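Local structure of inner membrane lipoprotein SadB (Salmonella enterica, 4C47) at residues Y82-N87 and G91-I96. The protein is a homotrimeric lipoprotein of the inner membrane that is required for proper surface expression of the trimeric autotransporter adhesin SadA and could take part directly in its biogenesis. Residues are numbered along the deposited sequence; the frame is centred on the assembly and turned at random.
Sequences YFIINN and GLAGRI
Phe83 faces Gly94, and Ile85 faces Leu92, as the two hydrogen-bonded pairs of an antiparallel beta hairpin whose strands, 82-86 and 91-96, run at 155° to each other. Each pair exchanges two N-H...O=C bonds, all four of them 2.9 Å from N to O. The CA-H groups of Tyr82, Ile84, Ala93 and Gly91, all in non-hydrogen-bonded pairs, approach the same carbonyls, the shortest approach being 3.3 Å from Tyr82 CA to Gly94 O.

On the face that carries Phe83, Ile85 and Leu92, the phenyl ring folds back over the partner strand. With chi1 at 67°, its CG sits between backbone N and carbonyl carbon, which lays the ring on Gly94: the glycine CA is 4.0 Å from the ring centroid, only 19° off the normal, a CH-pi contact. A glycine backbone lets the ring come down this closely. Ile96 CG1 meets the edge of the same ring, 4.2 Å from Phe83 CE1, while Leu110 and Leu75 also touch Phe83. Ile85 and Leu92 pack against Ile185 of strand 180-186, in the facing sheet of the beta-sandwich.

The other face carries Tyr82, Ile84, Ala93 and Arg95. Ile84 reaches across with CD1, 3.6 Å from Ala93 CB. Tyr82 lies beside the base of Arg95, its CD1 3.8 Å from Arg95 CB, while the extended arginine chain carries the guanidinium on to a salt bridge with Asp111 and a cation-pi contact with Trp163. A second subunit covers part of this face, its Phe192 meeting the Tyr82 ring edge-to-face.

The chemistry is thus split: backbone bonds fix the register, the apolar face with Phe83, Ile85 and Leu92 packs toward the facing sheet, and the other lies partly against a neighbouring subunit.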
loop_
_atom_site.group_PDB
_atom_site.type_symbol
_atom_site.label_atom_id
_atom_site.label_comp_id
_atom_site.label_asym_id
_atom_site.label_seq_id
_atom_site.Cartn_x
_atom_site.Cartn_y
_atom_site.Cartn_z
ATOM N N TYR A 82 19.802 -15.712 16.139
ATOM C CA TYR A 82 19.348 -14.347 16.408
ATOM C C TYR A 82 18.087 -14.013 15.620
ATOM O O TYR A 82 17.926 -14.451 14.481
ATOM C CB TYR A 82 20.436 -13.333 16.032
ATOM C CG TYR A 82 21.621 -13.287 16.975
ATOM C CD1 TYR A 82 21.446 -13.360 18.351
ATOM C CD2 TYR A 82 22.917 -13.172 16.485
ATOM C CE1 TYR A 82 22.529 -13.319 19.212
ATOM C CE2 TYR A 82 24.005 -13.134 17.335
ATOM C CZ TYR A 82 23.805 -13.206 18.699
ATOM O OH TYR A 82 24.885 -13.169 19.552
ATOM N N PHE A 83 17.201 -13.233 16.230
ATOM C CA PHE A 83 16.073 -12.640 15.516
ATOM C C PHE A 83 15.628 -11.335 16.183
ATOM O O PHE A 83 15.952 -11.078 17.337
ATOM C CB PHE A 83 14.898 -13.623 15.402
ATOM C CG PHE A 83 14.237 -13.949 16.715
ATOM C CD1 PHE A 83 14.676 -15.020 17.479
ATOM C CD2 PHE A 83 13.165 -13.199 17.175
ATOM C CE1 PHE A 83 14.068 -15.330 18.679
ATOM C CE2 PHE A 83 12.549 -13.501 18.378
ATOM C CZ PHE A 83 13.002 -14.570 19.133
ATOM N N ILE A 84 14.887 -10.514 15.448
ATOM C CA ILE A 84 14.443 -9.226 15.958
ATOM C C ILE A 84 12.929 -9.083 15.839
ATOM O O ILE A 84 12.343 -9.436 14.815
ATOM C CB ILE A 84 15.116 -8.056 15.195
ATOM C CG1 ILE A 84 16.634 -8.066 15.399
ATOM C CG2 ILE A 84 14.540 -6.720 15.636
ATOM C CD1 ILE A 84 17.086 -7.489 16.718
ATOM N N ILE A 85 12.302 -8.582 16.899
ATOM C CA ILE A 85 10.898 -8.194 16.850
ATOM C C ILE A 85 10.783 -6.688 17.058
ATOM O O ILE A 85 11.217 -6.158 18.080
ATOM C CB ILE A 85 10.061 -8.906 17.928
ATOM C CG1 ILE A 85 10.248 -10.421 17.851
ATOM C CG2 ILE A 85 8.595 -8.539 17.778
ATOM C CD1 ILE A 85 9.539 -11.173 18.969
ATOM N N ASN A 86 10.196 -5.998 16.087
ATOM C CA ASN A 86 10.084 -4.544 16.139
ATOM C C ASN A 86 8.782 -4.089 15.494
ATOM O O ASN A 86 8.577 -4.284 14.295
ATOM C CB ASN A 86 11.294 -3.895 15.450
ATOM C CG ASN A 86 11.338 -2.379 15.621
ATOM O OD1 ASN A 86 10.306 -1.706 15.662
ATOM N ND2 ASN A 86 12.543 -1.838 15.714
ATOM N N ASN A 87 7.906 -3.484 16.292
ATOM C CA ASN A 87 6.605 -3.038 15.800
ATOM C C ASN A 87 6.503 -1.525 15.638
ATOM O O ASN A 87 5.416 -0.985 15.421
ATOM C CB ASN A 87 5.478 -3.552 16.701
ATOM C CG ASN A 87 5.600 -3.066 18.140
ATOM O OD1 ASN A 87 6.466 -2.253 18.469
ATOM N ND2 ASN A 87 4.722 -3.564 19.005
ATOM N N GLY A 91 11.248 -2.523 20.628
ATOM C CA GLY A 91 12.233 -3.337 19.944
ATOM C C GLY A 91 12.811 -4.391 20.868
ATOM O O GLY A 91 13.269 -4.090 21.970
ATOM N N LEU A 92 12.782 -5.637 20.411
ATOM C CA LEU A 92 13.297 -6.762 21.170
ATOM C C LEU A 92 14.227 -7.563 20.283
ATOM O O LEU A 92 13.973 -7.716 19.089
ATOM C CB LEU A 92 12.153 -7.671 21.633
ATOM C CG LEU A 92 11.063 -7.100 22.543
ATOM C CD1 LEU A 92 10.045 -8.180 22.870
ATOM C CD2 LEU A 92 11.662 -6.532 23.817
ATOM N N ALA A 93 15.313 -8.068 20.855
ATOM C CA ALA A 93 16.120 -9.060 20.153
ATOM C C ALA A 93 15.955 -10.386 20.868
ATOM O O ALA A 93 15.589 -10.417 22.040
ATOM C CB ALA A 93 17.590 -8.652 20.103
ATOM N N GLY A 94 16.221 -11.479 20.167
ATOM C CA GLY A 94 16.080 -12.796 20.751
ATOM C C GLY A 94 17.138 -13.751 20.246
ATOM O O GLY A 94 17.546 -13.680 19.086
ATOM N N ARG A 95 17.591 -14.642 21.122
ATOM C CA ARG A 95 18.544 -15.673 20.729
ATOM C C ARG A 95 18.061 -17.043 21.198
ATOM O O ARG A 95 17.713 -17.228 22.369
ATOM C CB ARG A 95 19.947 -15.366 21.267
ATOM C CG ARG A 95 20.040 -15.260 22.787
ATOM C CD ARG A 95 21.391 -14.723 23.235
ATOM N NE ARG A 95 21.525 -14.760 24.688
ATOM C CZ ARG A 95 22.513 -14.193 25.371
ATOM N NH1 ARG A 95 23.470 -13.527 24.741
ATOM N NH2 ARG A 95 22.536 -14.291 26.692
ATOM N N ILE A 96 18.023 -17.996 20.272
ATOM C CA ILE A 96 17.529 -19.332 20.573
ATOM C C ILE A 96 18.633 -20.199 21.174
ATOM O O ILE A 96 19.648 -20.464 20.533
ATOM C CB ILE A 96 16.952 -20.017 19.320
ATOM C CG1 ILE A 96 15.794 -19.194 18.752
ATOM C CG2 ILE A 96 16.493 -21.421 19.656
ATOM C CD1 ILE A 96 15.095 -19.851 17.585
#